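Local coordinates for protein galactokinase (Bifidobacterium longum subsp. infantis, PDB 6TEP) that probably phosphorylates galactose at the expense of ATP, as a magnesium-dependent galactokinase of the GHMP kinase family, at residues D25-A30 / R77-V82. Numbering follows the deposited sequence.
With ADP (adenosine-5'-diphosphate), chain H.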
loop_
_atom_site.group_PDB
_atom_site.type_symbol
_atom_site.label_atom_id
_atom_site.label_comp_id
_atom_site.label_asym_id
_atom_site.label_seq_id
_atom_site.Cartn_x
_atom_site.Cartn_y
_atom_site.Cartn_z
ATOM N N ASP A 25 18.510 -21.800 -9.993
ATOM C CA ASP A 25 19.845 -21.718 -9.353
ATOM C C ASP A 25 19.754 -22.194 -7.893
ATOM O O ASP A 25 20.718 -22.739 -7.387
ATOM C CB ASP A 25 20.458 -20.310 -9.443
ATOM C CG ASP A 25 20.952 -19.915 -10.820
ATOM O OD1 ASP A 25 21.105 -20.817 -11.615
ATOM O OD2 ASP A 25 21.100 -18.664 -11.096
ATOM N N THR A 26 18.615 -22.003 -7.239
ATOM C CA THR A 26 18.471 -22.271 -5.807
ATOM C C THR A 26 18.056 -23.735 -5.602
ATOM O O THR A 26 18.544 -24.342 -4.687
ATOM C CB THR A 26 17.559 -21.252 -5.122
ATOM O OG1 THR A 26 17.966 -19.889 -5.303
ATOM C CG2 THR A 26 17.481 -21.556 -3.647
ATOM N N TYR A 27 17.044 -24.155 -6.348
ATOM C CA TYR A 27 16.277 -25.396 -6.075
ATOM C C TYR A 27 16.550 -26.494 -7.077
ATOM O O TYR A 27 16.126 -27.664 -6.823
ATOM C CB TYR A 27 14.775 -25.074 -5.990
ATOM C CG TYR A 27 14.419 -24.044 -4.937
ATOM C CD1 TYR A 27 14.733 -24.205 -3.603
ATOM C CD2 TYR A 27 13.694 -22.886 -5.274
ATOM C CE1 TYR A 27 14.469 -23.231 -2.642
ATOM C CE2 TYR A 27 13.418 -21.914 -4.336
ATOM C CZ TYR A 27 13.790 -22.083 -3.009
ATOM O OH TYR A 27 13.474 -21.170 -2.058
ATOM N N GLY A 28 17.184 -26.172 -8.192
ATOM C CA GLY A 28 17.465 -27.105 -9.275
ATOM C C GLY A 28 16.272 -27.365 -10.190
ATOM O O GLY A 28 16.418 -27.200 -11.399
ATOM N N ALA A 29 15.132 -27.755 -9.609
ATOM C CA ALA A 29 13.836 -27.992 -10.292
ATOM C C ALA A 29 13.364 -26.686 -11.012
ATOM O O ALA A 29 13.737 -25.552 -10.577
ATOM C CB ALA A 29 12.836 -28.514 -9.241
ATOM N N ALA A 30 12.573 -26.817 -12.063
ATOM C CA ALA A 30 11.832 -25.683 -12.687
ATOM C C ALA A 30 10.636 -25.335 -11.806
ATOM O O ALA A 30 10.037 -26.220 -11.211
ATOM C CB ALA A 30 11.416 -26.039 -14.069
ATOM N N ARG A 77 10.418 -23.417 1.752
ATOM C CA ARG A 77 11.745 -22.841 1.406
ATOM C C ARG A 77 11.479 -21.561 0.594
ATOM O O ARG A 77 10.773 -21.632 -0.381
ATOM C CB ARG A 77 12.619 -23.842 0.647
ATOM C CG ARG A 77 12.958 -25.082 1.435
ATOM C CD ARG A 77 13.995 -25.837 0.766
ATOM N NE ARG A 77 13.515 -26.387 -0.448
ATOM C CZ ARG A 77 14.244 -27.025 -1.300
ATOM N NH1 ARG A 77 15.517 -27.197 -1.042
ATOM N NH2 ARG A 77 13.716 -27.432 -2.422
ATOM N N VAL A 78 12.042 -20.450 1.022
ATOM C CA VAL A 78 11.971 -19.212 0.203
ATOM C C VAL A 78 13.354 -18.598 0.056
ATOM O O VAL A 78 14.112 -18.588 1.000
ATOM C CB VAL A 78 10.948 -18.212 0.771
ATOM C CG1 VAL A 78 9.560 -18.737 0.646
ATOM C CG2 VAL A 78 11.213 -17.809 2.208
ATOM N N VAL A 79 13.568 -17.943 -1.084
ATOM C CA VAL A 79 14.802 -17.173 -1.284
ATOM C C VAL A 79 14.411 -15.868 -2.003
ATOM O O VAL A 79 13.359 -15.859 -2.734
ATOM C CB VAL A 79 15.784 -18.004 -2.090
ATOM C CG1 VAL A 79 15.333 -18.175 -3.514
ATOM C CG2 VAL A 79 17.173 -17.444 -2.011
ATOM N N SER A 80 15.234 -14.843 -1.883
ATOM C CA SER A 80 14.943 -13.534 -2.499
ATOM C C SER A 80 16.226 -12.994 -3.088
ATOM O O SER A 80 17.293 -13.181 -2.489
ATOM C CB SER A 80 14.374 -12.584 -1.488
ATOM O OG SER A 80 14.449 -11.246 -1.892
ATOM N N GLY A 81 16.070 -12.311 -4.208
ATOM C CA GLY A 81 17.187 -11.625 -4.829
ATOM C C GLY A 81 17.862 -10.614 -3.931
ATOM O O GLY A 81 18.962 -10.193 -4.290
ATOM N N VAL A 82 17.252 -10.117 -2.874
ATOM C CA VAL A 82 17.933 -9.207 -1.922
ATOM C C VAL A 82 19.114 -9.938 -1.275
ATOM O O VAL A 82 20.116 -9.248 -0.925
ATOM C CB VAL A 82 16.951 -8.675 -0.861
ATOM C CG1 VAL A 82 15.776 -7.956 -1.492
ATOM C CG2 VAL A 82 16.449 -9.761 0.054
HETATM P PB ADP H . 6.982 -1.562 2.906
HETATM O O1B ADP H . 7.875 -1.873 1.721
HETATM O O2B ADP H . 5.709 -2.337 2.852
HETATM O O3B ADP H . 6.737 -0.052 3.066
HETATM P PA ADP H . 7.408 -3.154 5.266
HETATM O O1A ADP H . 5.951 -3.335 5.593
HETATM O O2A ADP H . 8.260 -2.973 6.462
HETATM O O3A ADP H . 7.693 -1.962 4.267
HETATM O "O5'" ADP H . 7.827 -4.453 4.422
HETATM C "C5'" ADP H . 9.209 -4.659 4.096
HETATM C "C4'" ADP H . 9.632 -5.994 4.650
HETATM O "O4'" ADP H . 9.003 -7.030 3.880
HETATM C "C3'" ADP H . 11.131 -6.226 4.514
HETATM O "O3'" ADP H . 11.820 -5.732 5.640
HETATM C "C2'" ADP H . 11.194 -7.753 4.424
HETATM O "O2'" ADP H . 11.010 -8.304 5.693
HETATM C "C1'" ADP H . 9.974 -8.001 3.540
HETATM N N9 ADP H . 10.263 -7.890 2.119
HETATM C C8 ADP H . 9.588 -7.101 1.210
HETATM N N7 ADP H . 10.035 -7.239 -0.014
HETATM C C5 ADP H . 11.020 -8.241 0.076
HETATM C C6 ADP H . 11.867 -8.854 -0.872
HETATM N N6 ADP H . 11.888 -8.574 -2.174
HETATM N N1 ADP H . 12.721 -9.823 -0.427
HETATM C C2 ADP H . 12.738 -10.122 0.868
HETATM N N3 ADP H . 12.030 -9.581 1.857
HETATM C C4 ADP H . 11.159 -8.646 1.385
#
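A helix-on-sheet packing joins the C-terminal end of helix 12-27 to strand 75-80, whose far end reaches the adenine pocket. Y27 and R77 carry most of it. Their side chains run past each other in opposite directions. CD1 of Y27 sits over the centre of one face of the R77 guanidinium, 3.6 Å from NH2. The ring and guanidinium planes are turned 48° apart, so the two groups do not stack flat. The R77 chain turns about its CG-CD bond (chi3 -68°), which brings the guanidinium face against CD1. Its NE forms a salt bridge with D126 on the neighbouring strand 125-131. The phenol reaches on to the strand backbone, where Y27 OH comes within 3.2 Å of R77 O. That approach is a contact alone; the hydroxyl is hydrogen-bonded to A127 O on strand 125-131. With an alanine in place of Y27, the guanidinium would probably lose the ring carbon CD1 packed on its face, and A127 O its hydroxyl partner. T26 and V79 meet tip to tip, with OG1 of T26 3.6 Å from CG1 of V79. That hydroxyl is hydrogen-bonded to L22 O one helical turn back. CG1 of V79 also lies 4.2 Å from CZ of Y27, so this one methyl touches both helix residues. Further along the strand, S80 OG donates to N1 of ADP at 2.7 Å. The same oxygen accepts from V82 N, forming an ST turn. The arrangement is a helix end packed on the mixed beta-sheet of the GHMP kinase fold, where strand 75-80 runs on to the adenine site.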